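Putative tryptophan halogenase (PDB 6Y1W) is a flavin-dependent halogenase, which probably uses an FAD cofactor to halogenate an aromatic substrate, as related tryptophan halogenases do. Local coordinates at residues Pro64-Val67 with Thr68-Leu72; Ile354-Gly357 with Ile358-Leu361. All coordinates share one frame; numbering follows the deposited sequence.

Interaction 1: Pro64-Val67 with Thr68-Leu72; sequences PSLV and TFHRL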
ATOM      1  N   PRO A  64      10.074   9.016 -11.265  1.00 12.34           N
ATOM      2  CA  PRO A  64       8.898   9.901 -11.398  1.00 12.94           C
ATOM      3  C   PRO A  64       8.437  10.545 -10.110  1.00 14.49           C
ATOM      4  O   PRO A  64       7.666  11.512 -10.174  1.00 13.87           O
ATOM      5  CB  PRO A  64       7.824   8.968 -11.969  1.00 14.30           C
ATOM      6  CG  PRO A  64       8.640   7.992 -12.837  1.00 13.93           C
ATOM      7  CD  PRO A  64       9.862   7.739 -11.999  1.00 13.64           C
ATOM      8  N   SER A  65       8.827  10.029  -8.946  1.00 12.77           N
ATOM      9  CA  SER A  65       8.453  10.723  -7.716  1.00 14.22           C
ATOM     10  C   SER A  65       8.923  12.177  -7.703  1.00 14.94           C
ATOM     11  O   SER A  65       8.319  13.003  -7.004  1.00 14.94           O
ATOM     12  CB  SER A  65       9.000   9.948  -6.515  1.00 13.52           C
ATOM     13  OG  SER A  65      10.423   9.855  -6.599  1.00 15.19           O
ATOM     14  N   LEU A  66       9.996  12.523  -8.429  1.00 12.34           N
ATOM     15  CA  LEU A  66      10.436  13.913  -8.389  1.00 10.82           C
ATOM     16  C   LEU A  66       9.424  14.819  -9.080  1.00 15.71           C
ATOM     17  O   LEU A  66       9.339  16.005  -8.755  1.00 14.60           O
ATOM     18  CB  LEU A  66      11.808  14.107  -9.037  1.00 13.56           C
ATOM     19  CG  LEU A  66      12.496  15.442  -8.712  1.00 13.83           C
ATOM     20  CD1 LEU A  66      12.890  15.539  -7.234  1.00 11.99           C
ATOM     21  CD2 LEU A  66      13.758  15.634  -9.547  1.00 18.44           C
ATOM     22  N   VAL A  67       8.686  14.298 -10.062  1.00 11.46           N
ATOM     23  CA  VAL A  67       7.633  15.098 -10.692  1.00 11.83           C
ATOM     24  C   VAL A  67       6.606  15.495  -9.640  1.00 17.32           C
ATOM     25  O   VAL A  67       6.147  16.645  -9.576  1.00 15.34           O
ATOM     26  CB  VAL A  67       6.977  14.319 -11.846  1.00 17.50           C
ATOM     27  CG1 VAL A  67       5.948  15.197 -12.572  1.00 16.55           C
ATOM     28  CG2 VAL A  67       8.015  13.830 -12.835  1.00 12.95           C
ATOM     29  N   THR A  68       6.230  14.542  -8.800  1.00 15.32           N
ATOM     30  CA  THR A  68       5.320  14.848  -7.699  1.00 14.40           C
ATOM     31  C   THR A  68       5.927  15.840  -6.715  1.00 13.80           C
ATOM     32  O   THR A  68       5.224  16.739  -6.236  1.00 14.49           O
ATOM     33  CB  THR A  68       4.943  13.541  -7.002  1.00 18.33           C
ATOM     34  OG1 THR A  68       4.301  12.696  -7.957  1.00 21.77           O
ATOM     35  CG2 THR A  68       3.989  13.806  -5.822  1.00 17.12           C
ATOM     36  N   PHE A  69       7.200  15.672  -6.344  1.00 14.59           N
ATOM     37  CA  PHE A  69       7.856  16.634  -5.440  1.00 13.72           C
ATOM     38  C   PHE A  69       7.685  18.075  -5.935  1.00 14.27           C
ATOM     39  O   PHE A  69       7.369  18.995  -5.160  1.00 15.11           O
ATOM     40  CB  PHE A  69       9.364  16.290  -5.346  1.00 17.95           C
ATOM     41  CG  PHE A  69      10.122  17.017  -4.233  1.00 14.76           C
ATOM     42  CD1 PHE A  69       9.766  16.845  -2.901  1.00 14.02           C
ATOM     43  CD2 PHE A  69      11.216  17.834  -4.552  1.00 16.92           C
ATOM     44  CE1 PHE A  69      10.523  17.474  -1.871  1.00 11.26           C
ATOM     45  CE2 PHE A  69      11.960  18.492  -3.542  1.00 17.01           C
ATOM     46  CZ  PHE A  69      11.619  18.298  -2.214  1.00 15.76           C
ATOM     47  N   HIS A  70       7.888  18.298  -7.231  1.00 15.24           N
ATOM     48  CA  HIS A  70       7.785  19.658  -7.741  1.00 15.30           C
ATOM     49  C   HIS A  70       6.342  20.132  -7.757  1.00 16.85           C
ATOM     50  O   HIS A  70       6.100  21.326  -7.554  1.00 15.56           O
ATOM     51  CB  HIS A  70       8.437  19.741  -9.132  1.00 14.44           C
ATOM     52  CG  HIS A  70       9.914  19.608  -9.046  1.00 14.70           C
ATOM     53  ND1 HIS A  70      10.726  19.449 -10.149  1.00 14.36           N
ATOM     54  CD2 HIS A  70      10.739  19.658  -7.972  1.00 15.43           C
ATOM     55  CE1 HIS A  70      11.986  19.378  -9.752  1.00 15.79           C
ATOM     56  NE2 HIS A  70      12.022  19.503  -8.440  1.00 16.22           N
ATOM     57  N   ARG A  71       5.386  19.218  -7.915  1.00 14.61           N
ATOM     58  CA  ARG A  71       3.989  19.607  -7.759  1.00 14.52           C
ATOM     59  C   ARG A  71       3.686  20.048  -6.343  1.00 19.20           C
ATOM     60  O   ARG A  71       2.926  21.002  -6.142  1.00 19.82           O
ATOM     61  CB  ARG A  71       3.075  18.460  -8.154  1.00 15.44           C
ATOM     62  CG  ARG A  71       3.094  18.283  -9.617  1.00 21.82           C
ATOM     63  CD  ARG A  71       1.877  17.557 -10.123  1.00 46.94           C
ATOM     64  NE  ARG A  71       2.080  17.407 -11.554  1.00 65.79           N
ATOM     65  CZ  ARG A  71       2.203  16.247 -12.176  1.00 63.00           C
ATOM     66  NH1 ARG A  71       2.117  15.110 -11.486  1.00 45.75           N
ATOM     67  NH2 ARG A  71       2.413  16.239 -13.493  1.00 32.89           N
ATOM     68  N   LEU A  72       4.227  19.339  -5.345  1.00 14.68           N
ATOM     69  CA  LEU A  72       3.984  19.746  -3.960  1.00 14.93           C
ATOM     70  C   LEU A  72       4.587  21.117  -3.700  1.00 16.89           C
ATOM     71  O   LEU A  72       4.004  21.936  -2.982  1.00 15.98           O
ATOM     72  CB  LEU A  72       4.590  18.736  -2.962  1.00 17.59           C
ATOM     73  CG  LEU A  72       4.195  17.272  -3.145  1.00 18.81           C
ATOM     74  CD1 LEU A  72       4.918  16.395  -2.119  1.00 19.31           C
ATOM     75  CD2 LEU A  72       2.694  17.087  -3.077  1.00 20.33           C
TER
HETATM   76  O   HOH W   1       5.089  11.309 -10.225  1.00 33.20           O

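Interaction 2: Ile354-Gly357 with Ile358-Leu361; sequences IQRG and IVRL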
ATOM      1  N   ILE A 354      16.260  10.961  -0.810  1.00 13.58           N
ATOM      2  CA  ILE A 354      16.232  12.268  -0.143  1.00 11.75           C
ATOM      3  C   ILE A 354      14.799  12.768  -0.038  1.00 12.44           C
ATOM      4  O   ILE A 354      14.335  13.192   1.032  1.00 13.63           O
ATOM      5  CB  ILE A 354      17.117  13.274  -0.902  1.00 14.17           C
ATOM      6  CG1 ILE A 354      18.592  12.857  -0.800  1.00 14.09           C
ATOM      7  CG2 ILE A 354      16.951  14.667  -0.251  1.00 13.07           C
ATOM      8  CD1 ILE A 354      19.513  13.634  -1.787  1.00 16.66           C
ATOM      9  N   GLN A 355      14.079  12.758  -1.168  1.00 12.33           N
ATOM     10  CA  GLN A 355      12.707  13.249  -1.188  1.00 13.27           C
ATOM     11  C   GLN A 355      11.840  12.487  -0.201  1.00 15.18           C
ATOM     12  O   GLN A 355      11.043  13.094   0.528  1.00 14.78           O
ATOM     13  CB  GLN A 355      12.126  13.110  -2.591  1.00 17.64           C
ATOM     14  CG  GLN A 355      10.608  13.231  -2.616  1.00 15.43           C
ATOM     15  CD  GLN A 355      10.060  13.170  -4.032  1.00 16.80           C
ATOM     16  OE1 GLN A 355      10.804  13.402  -5.020  1.00 17.64           O
ATOM     17  NE2 GLN A 355       8.752  12.916  -4.154  1.00 21.37           N
ATOM     18  N   ARG A 356      11.978  11.147  -0.153  1.00 14.19           N
ATOM     19  CA  ARG A 356      11.146  10.392   0.796  1.00 14.39           C
ATOM     20  C   ARG A 356      11.425  10.809   2.235  1.00 15.44           C
ATOM     21  O   ARG A 356      10.501  10.933   3.048  1.00 15.48           O
ATOM     22  CB  ARG A 356      11.375   8.881   0.659  1.00 16.91           C
ATOM     23  CG  ARG A 356      10.887   8.308  -0.666  1.00 15.52           C
ATOM     24  CD  ARG A 356       9.357   8.451  -0.845  1.00 18.27           C
ATOM     25  NE  ARG A 356       8.686   7.844   0.293  1.00 22.75           N
ATOM     26  CZ  ARG A 356       7.685   8.402   0.968  1.00 25.85           C
ATOM     27  NH1 ARG A 356       7.226   9.607   0.626  1.00 26.02           N
ATOM     28  NH2 ARG A 356       7.153   7.748   2.003  1.00 25.62           N
ATOM     29  N   GLY A 357      12.695  10.991   2.584  1.00 14.05           N
ATOM     30  CA  GLY A 357      13.012  11.386   3.946  1.00 12.72           C
ATOM     31  C   GLY A 357      12.395  12.733   4.279  1.00 14.73           C
ATOM     32  O   GLY A 357      11.930  12.953   5.402  1.00 13.88           O
ATOM     33  N   ILE A 358      12.399  13.653   3.310  1.00 14.62           N
ATOM     34  CA  ILE A 358      11.857  15.003   3.522  1.00 13.84           C
ATOM     35  C   ILE A 358      10.331  14.957   3.623  1.00 16.34           C
ATOM     36  O   ILE A 358       9.718  15.532   4.544  1.00 16.15           O
ATOM     37  CB  ILE A 358      12.293  15.929   2.364  1.00 16.84           C
ATOM     38  CG1 ILE A 358      13.797  16.153   2.378  1.00 17.83           C
ATOM     39  CG2 ILE A 358      11.506  17.283   2.427  1.00 16.42           C
ATOM     40  CD1 ILE A 358      14.334  16.726   1.046  1.00 16.59           C
ATOM     41  N   VAL A 359       9.693  14.330   2.638  1.00 14.66           N
ATOM     42  CA  VAL A 359       8.240  14.265   2.604  1.00 13.89           C
ATOM     43  C   VAL A 359       7.722  13.537   3.834  1.00 15.46           C
ATOM     44  O   VAL A 359       6.740  13.961   4.458  1.00 14.16           O
ATOM     45  CB  VAL A 359       7.762  13.591   1.304  1.00 16.34           C
ATOM     46  CG1 VAL A 359       6.225  13.286   1.368  1.00 16.19           C
ATOM     47  CG2 VAL A 359       8.050  14.524   0.131  1.00 16.99           C
ATOM     48  N   ARG A 360       8.384  12.451   4.224  1.00 16.08           N
ATOM     49  CA  ARG A 360       7.932  11.744   5.419  1.00 14.60           C
ATOM     50  C   ARG A 360       8.070  12.622   6.651  1.00 15.81           C
ATOM     51  O   ARG A 360       7.186  12.616   7.517  1.00 17.08           O
ATOM     52  CB  ARG A 360       8.716  10.449   5.622  1.00 14.15           C
ATOM     53  CG  ARG A 360       8.077   9.550   6.687  1.00 19.16           C
ATOM     54  CD  ARG A 360       8.982   8.367   6.999  1.00 18.35           C
ATOM     55  NE  ARG A 360       9.340   7.663   5.762  1.00 18.68           N
ATOM     56  CZ  ARG A 360      10.567   7.606   5.253  1.00 21.23           C
ATOM     57  NH1 ARG A 360      11.601   8.198   5.845  1.00 19.85           N
ATOM     58  NH2 ARG A 360      10.748   6.943   4.108  1.00 24.95           N
ATOM     59  N   LEU A 361       9.163  13.403   6.732  1.00 12.24           N
ATOM     60  CA  LEU A 361       9.346  14.314   7.870  1.00 13.26           C
ATOM     61  C   LEU A 361       8.236  15.353   7.897  1.00 12.87           C
ATOM     62  O   LEU A 361       7.694  15.680   8.964  1.00 15.11           O
ATOM     63  CB  LEU A 361      10.691  15.029   7.769  1.00 15.11           C
ATOM     64  CG  LEU A 361      11.010  16.050   8.888  1.00 15.12           C
ATOM     65  CD1 LEU A 361      10.843  15.481  10.311  1.00 16.80           C
ATOM     66  CD2 LEU A 361      12.464  16.584   8.708  1.00 15.42           C
TER

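Interaction 1: Pro64-Val67 with Thr68-Leu72
Leu66 and His70 meet one turn apart on helix 65-73, where Leu66 CG comes 4.1 Å from His70 NE2. Three i to i+4 backbone bonds form the frame. Phe69 N donates to Ser65 O at 3.0 Å. His70 N donates likewise to Leu66 O, and Arg71 N reaches Val67 O at 3.2 Å. One water adds a bridge at the start of the helix: it donates to Pro64 O at 2.6 Å and hydrogen-bonds to Thr68 OG1 at 2.8 Å. Leu66 makes the van der Waals contacts of the inner side. Its CD1 lies 3.9 Å from Phe69 CD2, meeting the ring obliquely, while CG and CD2 approach the NE2-CE1 side of the imidazole. Separately, the carbonyl oxygen of Leu66 sits over one face of that imidazole, offset toward the rim. On the more exposed side, Val67 CG1, held anti to the backbone N (chi1 -176°), lies over one face of the Arg71 guanidinium, offset toward its rim and 3.8 Å from Arg71 NH2; the two side chains run alongside each other. Outside partners engage two polar ends: His70 NE2 bonds to Tyr170 OH, with Phe80 edge-to-face on the ring, and Ser65 OG bonds to His352 ND1. The chemistry is thus divided round the helix: Leu66, Phe69 and His70 form a buried side whose imidazole is probably held in its rotation by the bond to Tyr170 together with the packing, whereas Thr68, its water and Arg71 lie on the exposed side.

Interaction 2: Ile354-Gly357 with Ile358-Leu361
With CG anti to the backbone N (chi1 -168°) and a bend at chi3 (-53°), the Arg360 side chain folds back along its own helix and lays its guanidinium over Arg356 O, which stands 4.0 Å from CZ of Arg360 and over the centre of the plane. Arg356 is bent at both chi2 and chi3, and this curl sends its NH1 to Val359 CG1 (3.9 Å), the methyl meeting the guanidinium at its edge. The two cationic ends come within 4.2 Å, Arg356 NH2 to Arg360 NH2. They share an acidic neighbour: Glu384 of helix 371-397 forms a salt bridge with Arg356 NH2 and a long, weak ion pair with Arg360 NH2, which probably offsets the gathered charge. Tyr377 of the same helix makes a cation-pi contact with Arg360.

The segments belong to helix 350-363, which packs against helix 25-39, whose first turn carries the later glycines of a GxGxxG sequence consistent with a Rossmann-type nucleotide-binding fold. Ile354 and Ile358 face that helix side by side, CG2 of Ile354 touching CD1 of Ile358 at 3.6 Å, with Met30 against both. On another side of the helix, toward helix 65-73, CG of Gln355 runs alongside Val359 CG2.

Backbone bonds link each of the four i to i+4 pairs. Val359 N donates to Gln355 O at 2.8 Å. Leu361 N donates to Gly357 O at 3.1 Å, and this oxygen accepts a second bond, from Tyr377 OH.

How the interactions relate
Interactions 1 and 2 touch, their centres 12 Å apart, and Gln355 forms most of the join. Its NE2 makes a probable hydrogen bond to Ser65 O (2.9 Å), an oxygen that already accepts from Phe69 N, while its OE1 packs against Phe69 CB (3.2 Å). Beyond it, Phe69 CD1 nears Val359 CG2 at 4.2 Å. A bound MES, probably from crystallisation, lies about 4 Å from the Ser65 side chain; its sulfonate forms a salt bridge with Arg356 NH1 and accepts a hydrogen bond from Gln355 NE2. Pro64 touches a bound (2S,3S)-butane-2,3-diol. Predicted sites lie close by: FAD-binding Ile351, on helix 350-363 itself, is about 4 Å from Leu66, and active-site Lys89 about 7 Å from Pro64 (nearest side-chain atoms).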